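Local coordinates for protein MHC class I antigen (Ctenopharyngodon idella, PDB 5H5Z) that binds peptides in its groove and, paired with beta-2-microglobulin, probably presents them to T cells as the heavy chain of a class I molecule, at residues Y7-V12 with F21-M26; K73-I78 with H90-M95; E81-S86 with N133-I138. All blocks are in the same frame, centred on the assembly; numbering follows the deposited sequence.

Contact 1: residues Y7-V12 with F21-M26; sequences YVYTGV and FTAVGM
The carbonyl oxygen of Thr10 accepts two hydrogen bonds, one from Thr22 N at 2.8 Å and one from a water whose oxygen lies 2.9 Å from Thr10 O. That water in turn accepts from the Thr22 hydroxyl, OG1 to water 2.7 Å, a chi1 of -56° setting OG1 beside the backbone N, on the side where the water bridges to Thr10 O. Thr10 N returns a bond to Thr22 O at 2.7 Å, and Val8 and Val24 form the next hydrogen-bonded pair of this antiparallel hairpin. On the face bearing Tyr7, Tyr9 and Phe21, the Phe21 ring turns its edge to a face of Tyr9, with CZ 3.7 Å from Tyr9 CG and the planes 63° apart. Ala23 CB comes within 3.6 Å of Tyr9 CD1, and Tyr7 CD1 lies 3.7 Å from Gly25 CA. Val8 CG2 lies beside Val24 CB on the other face, where Phe57 of beta-2-microglobulin packs on Val8. The aromatic face is the floor of the class I groove: Tyr7 OH bonds to the backbone of the bound peptide and Tyr9 OH to Tyr96 OH, while helix 55-82 lies over Tyr9 and Phe21, and strands 30-36 and 90-100 extend the sheet beyond the two strands.

Contact 2: residues K73-I78 with H90-M95; sequences KDSIQI and HTWQNM
Ser75 lays its CB over one face of the Trp92 indole, 4.2 Å from the centroid of the five-membered ring and 28° off the ring normal, a CH-pi contact displaced toward the rim at NE1. This is one of the places where helix and sheet of the class I peptide-binding groove pack together: helix 55-82 lies across one side of the antiparallel floor as a wall of the groove, and the short segments 73-78 and 90-95 run at 125° to each other, their axes 8.6 Å apart at closest approach. Trp92 projects from the strand with CG anti to the backbone N (chi1 178°), which carries the indole up to the helix. There its ring also meets Phe72 and Phe119 edge-to-face, so two further aromatic rings pack against the indole. Ile76, next along the helix, is extended; CD1 makes its closest contacts, with CB and CG1 alongside Trp92 CB. Ile76 CD1 lies 3.8 Å from Trp92 CB, and the same Ile76 methyl is 3.4 Å from His90 O. The two side chains pass antiparallel, the isoleucine running down to the strand backbone and the indole up to Ser75. The imidazole of His90 turns away from 73-78, toward Met80 further along the same helix; its ND1 bonds to Asp115 and its NE2 to the Lys87 carbonyl, an arrangement consistent with a doubly protonated ring. Polar atoms at the Ser75 end are buried but well served. Ser75 OG has hydrogen bonds to Val71 O and to the backbone of the bound peptide, and a water completes the link between helix and floor: it donates to Ser75 OG at 3.0 Å and accepts from the indole N-H, Trp92 NE1 to water oxygen 2.8 Å.

Contact 3: residues E81-S86 with N133-I138; sequences ERFNQS and NPQAVI
Arg82 starts toward Gln135, its CB 4.2 Å from Gln135 CG, and then bends at chi2 and chi3 (137° and 76°) to bring the guanidinium to the carbonyl of the same residue. NE makes a weak bond to Gln135 O at 3.2 Å, while NH1 donates to it almost straight on, in the guanidinium plane; the 2.5 Å between Arg82 NH1 and Gln135 O is very short, and its exact value is doubtful. NH1 also bonds to Thr139 OG1. Ile138 covers one face of the group, its CB 3.5 Å from Arg82 NH1 and its CG2 3.8 Å from NH2. Here the C-terminal end of helix 55-82 meets the first turn of helix 134-145, at one end of the class I groove. Asn84 closes the former helix with a Schellman motif; Asn133 is the N-cap of the latter, its OD1 accepting a weak bond from Ala136 N at 2.9 Å. Between the two ends, Phe83 stacks on Gln135, ring and amide planes only 6° apart. Gln135 CG sits nearly over the middle of the ring, 3.7 Å from the Phe83 centroid, and Asn133 ND2 approaches the ring edge at CZ, 3.9 Å away.

All three contacts belong to the peptide-binding part of the chain, and they run in a row along the groove. Contact 1 is a hairpin within the antiparallel floor; its strand 3-13 is the neighbour of strand 90-100 in contact 2, and the two contacts touch, their centres 11 Å apart. Contacts 2 and 3 share helix 55-82, contact 3 using its C-terminal end, with centres 12 Å apart and His90 touching Gln85. Contacts 1 and 3 do not touch, their nearest atoms being about 11 Å apart. Contact 1 closes before the others open, whereas the segments of contacts 2 and 3 alternate. Together they take in floor, helical wall and one end of the groove, contact 2 lying between the other two.

Contact 1: residues Y7-V12 with F21-M26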
loop_
_atom_site.group_PDB
_atom_site.type_symbol
_atom_site.label_atom_id
_atom_site.label_comp_id
_atom_site.label_asym_id
_atom_site.label_seq_id
_atom_site.Cartn_x
_atom_site.Cartn_y
_atom_site.Cartn_z
ATOM N N TYR A 7 9.802 7.565 3.320
ATOM C CA TYR A 7 10.581 6.373 3.609
ATOM C C TYR A 7 9.918 5.604 4.732
ATOM O O TYR A 7 9.438 6.195 5.697
ATOM C CB TYR A 7 12.028 6.738 3.958
ATOM C CG TYR A 7 12.780 7.227 2.748
ATOM C CD1 TYR A 7 13.397 6.328 1.883
ATOM C CD2 TYR A 7 12.855 8.588 2.451
ATOM C CE1 TYR A 7 14.082 6.766 0.759
ATOM C CE2 TYR A 7 13.532 9.036 1.326
ATOM C CZ TYR A 7 14.145 8.119 0.486
ATOM O OH TYR A 7 14.815 8.552 -0.635
ATOM N N VAL A 8 9.868 4.285 4.579
ATOM C CA VAL A 8 9.347 3.408 5.630
ATOM C C VAL A 8 10.388 2.335 5.947
ATOM O O VAL A 8 10.785 1.567 5.068
ATOM C CB VAL A 8 7.952 2.806 5.288
ATOM C CG1 VAL A 8 6.889 3.900 5.237
ATOM C CG2 VAL A 8 7.979 2.013 3.991
ATOM N N TYR A 9 10.871 2.329 7.189
ATOM C CA TYR A 9 11.870 1.355 7.630
ATOM C C TYR A 9 11.215 0.324 8.543
ATOM O O TYR A 9 10.478 0.692 9.465
ATOM C CB TYR A 9 12.979 2.014 8.449
ATOM C CG TYR A 9 13.825 3.091 7.783
ATOM C CD1 TYR A 9 13.757 3.348 6.408
ATOM C CD2 TYR A 9 14.714 3.842 8.550
ATOM C CE1 TYR A 9 14.544 4.337 5.827
ATOM C CE2 TYR A 9 15.513 4.822 7.978
ATOM C CZ TYR A 9 15.419 5.066 6.621
ATOM O OH TYR A 9 16.207 6.049 6.076
ATOM N N THR A 10 11.508 -0.954 8.313
ATOM C CA THR A 10 11.050 -2.024 9.212
ATOM C C THR A 10 12.217 -2.813 9.800
ATOM O O THR A 10 12.995 -3.428 9.069
ATOM C CB THR A 10 10.092 -3.009 8.513
ATOM O OG1 THR A 10 8.996 -2.291 7.934
ATOM C CG2 THR A 10 9.553 -4.049 9.514
ATOM N N GLY A 11 12.301 -2.822 11.122
ATOM C CA GLY A 11 13.294 -3.607 11.820
ATOM C C GLY A 11 12.632 -4.733 12.599
ATOM O O GLY A 11 11.641 -4.522 13.285
ATOM N N VAL A 12 13.166 -5.933 12.447
ATOM C CA VAL A 12 12.652 -7.097 13.152
ATOM C C VAL A 12 13.753 -7.808 13.928
ATOM O O VAL A 12 14.813 -8.080 13.396
ATOM C CB VAL A 12 12.024 -8.096 12.175
ATOM C CG1 VAL A 12 11.411 -9.263 12.927
ATOM C CG2 VAL A 12 10.986 -7.400 11.314
ATOM N N PHE A 21 16.462 -5.729 8.725
ATOM C CA PHE A 21 16.113 -4.369 8.350
ATOM C C PHE A 21 15.621 -4.345 6.915
ATOM O O PHE A 21 16.230 -4.962 6.044
ATOM C CB PHE A 21 17.336 -3.452 8.500
ATOM C CG PHE A 21 17.061 -2.008 8.190
ATOM C CD1 PHE A 21 16.548 -1.160 9.164
ATOM C CD2 PHE A 21 17.335 -1.490 6.927
ATOM C CE1 PHE A 21 16.300 0.174 8.887
ATOM C CE2 PHE A 21 17.088 -0.152 6.641
ATOM C CZ PHE A 21 16.570 0.681 7.624
ATOM N N THR A 22 14.520 -3.633 6.684
ATOM C CA THR A 22 13.996 -3.387 5.344
ATOM C C THR A 22 13.655 -1.902 5.211
ATOM O O THR A 22 13.055 -1.315 6.112
ATOM C CB THR A 22 12.727 -4.229 5.064
ATOM O OG1 THR A 22 13.006 -5.617 5.277
ATOM C CG2 THR A 22 12.238 -4.035 3.627
ATOM N N ALA A 23 14.045 -1.292 4.096
ATOM C CA ALA A 23 13.667 0.086 3.820
ATOM C C ALA A 23 13.018 0.170 2.447
ATOM O O ALA A 23 13.512 -0.422 1.483
ATOM C CB ALA A 23 14.887 0.998 3.886
ATOM N N VAL A 24 11.897 0.886 2.375
ATOM C CA VAL A 24 11.230 1.195 1.103
ATOM C C VAL A 24 11.067 2.714 0.967
ATOM O O VAL A 24 10.670 3.393 1.915
ATOM C CB VAL A 24 9.858 0.476 1.000
ATOM C CG1 VAL A 24 9.020 1.013 -0.157
ATOM C CG2 VAL A 24 10.050 -1.032 0.874
ATOM N N GLY A 25 11.387 3.251 -0.209
ATOM C CA GLY A 25 11.150 4.661 -0.479
ATOM C C GLY A 25 10.090 4.819 -1.545
ATOM O O GLY A 25 10.039 4.029 -2.489
ATOM N N MET A 26 9.253 5.841 -1.386
ATOM C CA MET A 26 8.097 6.053 -2.248
ATOM C C MET A 26 7.967 7.514 -2.661
ATOM O O MET A 26 8.204 8.419 -1.856
ATOM C CB MET A 26 6.814 5.637 -1.516
ATOM C CG MET A 26 6.697 4.151 -1.217
ATOM S SD MET A 26 5.330 3.835 -0.091
ATOM C CE MET A 26 6.070 4.256 1.487
HETATM O O HOH W 1 12.740 -6.110 7.941
#

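Contact 2: residues K73-I78 with H90-M95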
loop_
_atom_site.group_PDB
_atom_site.type_symbol
_atom_site.label_atom_id
_atom_site.label_comp_id
_atom_site.label_asym_id
_atom_site.label_seq_id
_atom_site.Cartn_x
_atom_site.Cartn_y
_atom_site.Cartn_z
ATOM N N LYS A 73 19.237 -1.997 14.862
ATOM C CA LYS A 73 19.640 -3.125 15.710
ATOM C C LYS A 73 19.821 -2.675 17.157
ATOM O O LYS A 73 19.329 -3.315 18.086
ATOM C CB LYS A 73 20.952 -3.739 15.215
ATOM C CG LYS A 73 20.819 -4.794 14.128
ATOM C CD LYS A 73 22.191 -5.208 13.598
ATOM C CE LYS A 73 22.991 -6.038 14.594
ATOM N NZ LYS A 73 22.453 -7.419 14.749
ATOM N N ASP A 74 20.529 -1.561 17.328
ATOM C CA ASP A 74 20.847 -1.027 18.653
ATOM C C ASP A 74 19.585 -0.526 19.349
ATOM O O ASP A 74 19.390 -0.750 20.551
ATOM C CB ASP A 74 21.856 0.120 18.530
ATOM C CG ASP A 74 23.214 -0.333 17.993
ATOM O OD1 ASP A 74 23.453 -1.554 17.862
ATOM O OD2 ASP A 74 24.051 0.547 17.704
ATOM N N SER A 75 18.733 0.146 18.574
ATOM C CA SER A 75 17.503 0.746 19.078
ATOM C C SER A 75 16.505 -0.294 19.584
ATOM O O SER A 75 16.003 -0.171 20.700
ATOM C CB SER A 75 16.850 1.626 18.008
ATOM O OG SER A 75 17.625 2.791 17.775
ATOM N N ILE A 76 16.232 -1.317 18.774
ATOM C CA ILE A 76 15.264 -2.353 19.154
ATOM C C ILE A 76 15.714 -3.113 20.410
ATOM O O ILE A 76 14.887 -3.491 21.237
ATOM C CB ILE A 76 14.902 -3.304 17.982
ATOM C CG1 ILE A 76 13.607 -4.072 18.286
ATOM C CG2 ILE A 76 16.056 -4.242 17.639
ATOM C CD1 ILE A 76 12.966 -4.721 17.076
ATOM N N GLN A 77 17.024 -3.304 20.561
ATOM C CA GLN A 77 17.578 -3.941 21.758
ATOM C C GLN A 77 17.207 -3.154 23.014
ATOM O O GLN A 77 16.791 -3.730 24.015
ATOM C CB GLN A 77 19.099 -4.080 21.642
ATOM C CG GLN A 77 19.685 -5.216 22.470
ATOM C CD GLN A 77 19.287 -6.591 21.958
ATOM O OE1 GLN A 77 18.809 -6.738 20.825
ATOM N NE2 GLN A 77 19.487 -7.610 22.792
ATOM N N ILE A 78 17.341 -1.833 22.926
ATOM C CA ILE A 78 17.057 -0.912 24.026
ATOM C C ILE A 78 15.575 -0.913 24.441
ATOM O O ILE A 78 15.261 -1.058 25.624
ATOM C CB ILE A 78 17.556 0.518 23.683
ATOM C CG1 ILE A 78 19.088 0.567 23.747
ATOM C CG2 ILE A 78 16.945 1.568 24.605
ATOM C CD1 ILE A 78 19.705 1.813 23.147
ATOM N N HIS A 90 10.076 -9.056 17.959
ATOM C CA HIS A 90 9.618 -7.684 18.140
ATOM C C HIS A 90 9.996 -6.832 16.934
ATOM O O HIS A 90 10.891 -7.196 16.167
ATOM C CB HIS A 90 10.144 -7.101 19.453
ATOM C CG HIS A 90 9.664 -7.837 20.666
ATOM N ND1 HIS A 90 8.410 -7.645 21.205
ATOM C CD2 HIS A 90 10.258 -8.788 21.425
ATOM C CE1 HIS A 90 8.257 -8.437 22.252
ATOM N NE2 HIS A 90 9.364 -9.140 22.408
ATOM N N THR A 91 9.290 -5.719 16.762
ATOM C CA THR A 91 9.468 -4.866 15.588
ATOM C C THR A 91 9.714 -3.417 15.981
ATOM O O THR A 91 9.196 -2.933 16.994
ATOM C CB THR A 91 8.246 -4.900 14.643
ATOM O OG1 THR A 91 7.171 -4.154 15.224
ATOM C CG2 THR A 91 7.780 -6.324 14.375
ATOM N N TRP A 92 10.501 -2.737 15.150
ATOM C CA TRP A 92 10.807 -1.333 15.309
ATOM C C TRP A 92 10.609 -0.693 13.942
ATOM O O TRP A 92 11.152 -1.163 12.938
ATOM C CB TRP A 92 12.252 -1.169 15.803
ATOM C CG TRP A 92 12.726 0.253 15.972
ATOM C CD1 TRP A 92 13.721 0.877 15.268
ATOM C CD2 TRP A 92 12.234 1.218 16.909
ATOM N NE1 TRP A 92 13.882 2.169 15.712
ATOM C CE2 TRP A 92 12.982 2.404 16.720
ATOM C CE3 TRP A 92 11.241 1.189 17.907
ATOM C CZ2 TRP A 92 12.759 3.560 17.476
ATOM C CZ3 TRP A 92 11.018 2.338 18.658
ATOM C CH2 TRP A 92 11.776 3.511 18.434
ATOM N N GLN A 93 9.808 0.366 13.909
ATOM C CA GLN A 93 9.446 1.016 12.653
ATOM C C GLN A 93 9.717 2.510 12.674
ATOM O O GLN A 93 9.597 3.165 13.709
ATOM C CB GLN A 93 7.964 0.801 12.348
ATOM C CG GLN A 93 7.597 -0.578 11.837
ATOM C CD GLN A 93 6.103 -0.833 11.945
ATOM O OE1 GLN A 93 5.564 -0.968 13.041
ATOM N NE2 GLN A 93 5.426 -0.884 10.807
ATOM N N ASN A 94 10.061 3.040 11.505
ATOM C CA ASN A 94 10.224 4.467 11.300
ATOM C C ASN A 94 9.564 4.811 9.970
ATOM O O ASN A 94 9.782 4.131 8.964
ATOM C CB ASN A 94 11.721 4.811 11.287
ATOM C CG ASN A 94 12.012 6.299 11.090
ATOM O OD1 ASN A 94 11.250 7.182 11.500
ATOM N ND2 ASN A 94 13.161 6.576 10.501
ATOM N N MET A 95 8.718 5.832 9.978
ATOM C CA MET A 95 8.266 6.435 8.732
ATOM C C MET A 95 8.494 7.939 8.795
ATOM O O MET A 95 8.254 8.579 9.821
ATOM C CB MET A 95 6.798 6.099 8.425
ATOM C CG MET A 95 5.800 6.630 9.440
ATOM S SD MET A 95 4.139 5.988 9.187
ATOM C CE MET A 95 3.799 6.576 7.526
HETATM O O HOH W 2 15.996 4.053 15.530
#

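Contact 3: residues E81-S86 with N133-I138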
loop_
_atom_site.group_PDB
_atom_site.type_symbol
_atom_site.label_atom_id
_atom_site.label_comp_id
_atom_site.label_asym_id
_atom_site.label_seq_id
_atom_site.Cartn_x
_atom_site.Cartn_y
_atom_site.Cartn_z
ATOM N N GLU A 81 14.159 -4.214 26.170
ATOM C CA GLU A 81 14.588 -4.269 27.562
ATOM C C GLU A 81 13.711 -3.392 28.453
ATOM O O GLU A 81 13.413 -3.758 29.588
ATOM C CB GLU A 81 16.059 -3.860 27.684
ATOM C CG GLU A 81 17.034 -4.912 27.167
ATOM C CD GLU A 81 18.403 -4.348 26.817
ATOM O OE1 GLU A 81 18.576 -3.108 26.812
ATOM O OE2 GLU A 81 19.316 -5.153 26.536
ATOM N N ARG A 82 13.285 -2.248 27.923
ATOM C CA ARG A 82 12.448 -1.313 28.673
ATOM C C ARG A 82 11.022 -1.822 28.893
ATOM O O ARG A 82 10.388 -1.488 29.901
ATOM C CB ARG A 82 12.484 0.080 28.031
ATOM C CG ARG A 82 13.602 0.932 28.613
ATOM C CD ARG A 82 14.386 1.718 27.573
ATOM N NE ARG A 82 13.664 2.885 27.085
ATOM C CZ ARG A 82 14.233 3.931 26.482
ATOM N NH1 ARG A 82 13.484 4.938 26.056
ATOM N NH2 ARG A 82 15.547 3.989 26.311
ATOM N N PHE A 83 10.535 -2.657 27.977
ATOM C CA PHE A 83 9.248 -3.333 28.158
ATOM C C PHE A 83 9.388 -4.691 28.851
ATOM O O PHE A 83 8.398 -5.414 29.011
ATOM C CB PHE A 83 8.520 -3.494 26.822
ATOM C CG PHE A 83 7.857 -2.238 26.338
ATOM C CD1 PHE A 83 6.544 -1.945 26.697
ATOM C CD2 PHE A 83 8.542 -1.346 25.518
ATOM C CE1 PHE A 83 5.928 -0.786 26.247
ATOM C CE2 PHE A 83 7.930 -0.187 25.064
ATOM C CZ PHE A 83 6.623 0.096 25.430
ATOM N N ASN A 84 10.614 -5.017 29.263
ATOM C CA ASN A 84 10.940 -6.295 29.910
ATOM C C ASN A 84 10.628 -7.498 29.021
ATOM O O ASN A 84 10.016 -8.474 29.460
ATOM C CB ASN A 84 10.245 -6.421 31.274
ATOM C CG ASN A 84 10.569 -5.268 32.205
ATOM O OD1 ASN A 84 11.717 -4.826 32.292
ATOM N ND2 ASN A 84 9.557 -4.777 32.911
ATOM N N GLN A 85 11.052 -7.410 27.762
ATOM C CA GLN A 85 10.814 -8.466 26.785
ATOM C C GLN A 85 12.142 -8.960 26.209
ATOM O O GLN A 85 12.687 -8.367 25.277
ATOM C CB GLN A 85 9.888 -7.961 25.669
ATOM C CG GLN A 85 8.512 -7.499 26.142
ATOM C CD GLN A 85 7.788 -6.636 25.117
ATOM O OE1 GLN A 85 8.414 -5.992 24.277
ATOM N NE2 GLN A 85 6.462 -6.614 25.190
ATOM N N SER A 86 12.662 -10.044 26.781
ATOM C CA SER A 86 13.951 -10.602 26.365
ATOM C C SER A 86 13.790 -11.784 25.409
ATOM O O SER A 86 14.777 -12.352 24.937
ATOM C CB SER A 86 14.781 -11.008 27.589
ATOM O OG SER A 86 14.116 -11.999 28.353
ATOM N N ASN A 133 4.406 6.713 25.544
ATOM C CA ASN A 133 4.384 5.950 26.789
ATOM C C ASN A 133 5.599 6.293 27.659
ATOM O O ASN A 133 6.531 6.940 27.178
ATOM C CB ASN A 133 4.322 4.446 26.487
ATOM C CG ASN A 133 5.359 4.006 25.471
ATOM O OD1 ASN A 133 6.559 4.196 25.664
ATOM N ND2 ASN A 133 4.899 3.404 24.383
ATOM N N PRO A 134 5.591 5.873 28.943
ATOM C CA PRO A 134 6.742 6.132 29.815
ATOM C C PRO A 134 8.070 5.611 29.255
ATOM O O PRO A 134 9.103 6.257 29.436
ATOM C CB PRO A 134 6.381 5.382 31.100
ATOM C CG PRO A 134 4.895 5.393 31.122
ATOM C CD PRO A 134 4.485 5.229 29.689
ATOM N N GLN A 135 8.031 4.462 28.578
ATOM C CA GLN A 135 9.223 3.858 27.976
ATOM C C GLN A 135 9.865 4.777 26.944
ATOM O O GLN A 135 11.084 4.761 26.766
ATOM C CB GLN A 135 8.889 2.511 27.321
ATOM C CG GLN A 135 8.526 1.392 28.286
ATOM C CD GLN A 135 7.060 1.398 28.698
ATOM O OE1 GLN A 135 6.293 2.298 28.343
ATOM N NE2 GLN A 135 6.668 0.383 29.458
ATOM N N ALA A 136 9.046 5.579 26.268
ATOM C CA ALA A 136 9.543 6.500 25.247
ATOM C C ALA A 136 10.123 7.797 25.810
ATOM O O ALA A 136 10.866 8.497 25.119
ATOM C CB ALA A 136 8.453 6.802 24.227
ATOM N N VAL A 137 9.790 8.114 27.061
ATOM C CA VAL A 137 10.193 9.394 27.671
ATOM C C VAL A 137 11.717 9.540 27.803
ATOM O O VAL A 137 12.262 10.628 27.589
ATOM C CB VAL A 137 9.480 9.634 29.026
ATOM C CG1 VAL A 137 9.917 10.950 29.658
ATOM C CG2 VAL A 137 7.970 9.634 28.833
ATOM N N ILE A 138 12.400 8.448 28.140
ATOM C CA ILE A 138 13.869 8.451 28.191
ATOM C C ILE A 138 14.459 8.860 26.837
ATOM O O ILE A 138 15.402 9.653 26.776
ATOM C CB ILE A 138 14.430 7.087 28.642
ATOM C CG1 ILE A 138 13.995 6.787 30.081
ATOM C CG2 ILE A 138 15.952 7.054 28.521
ATOM C CD1 ILE A 138 14.167 5.342 30.489
#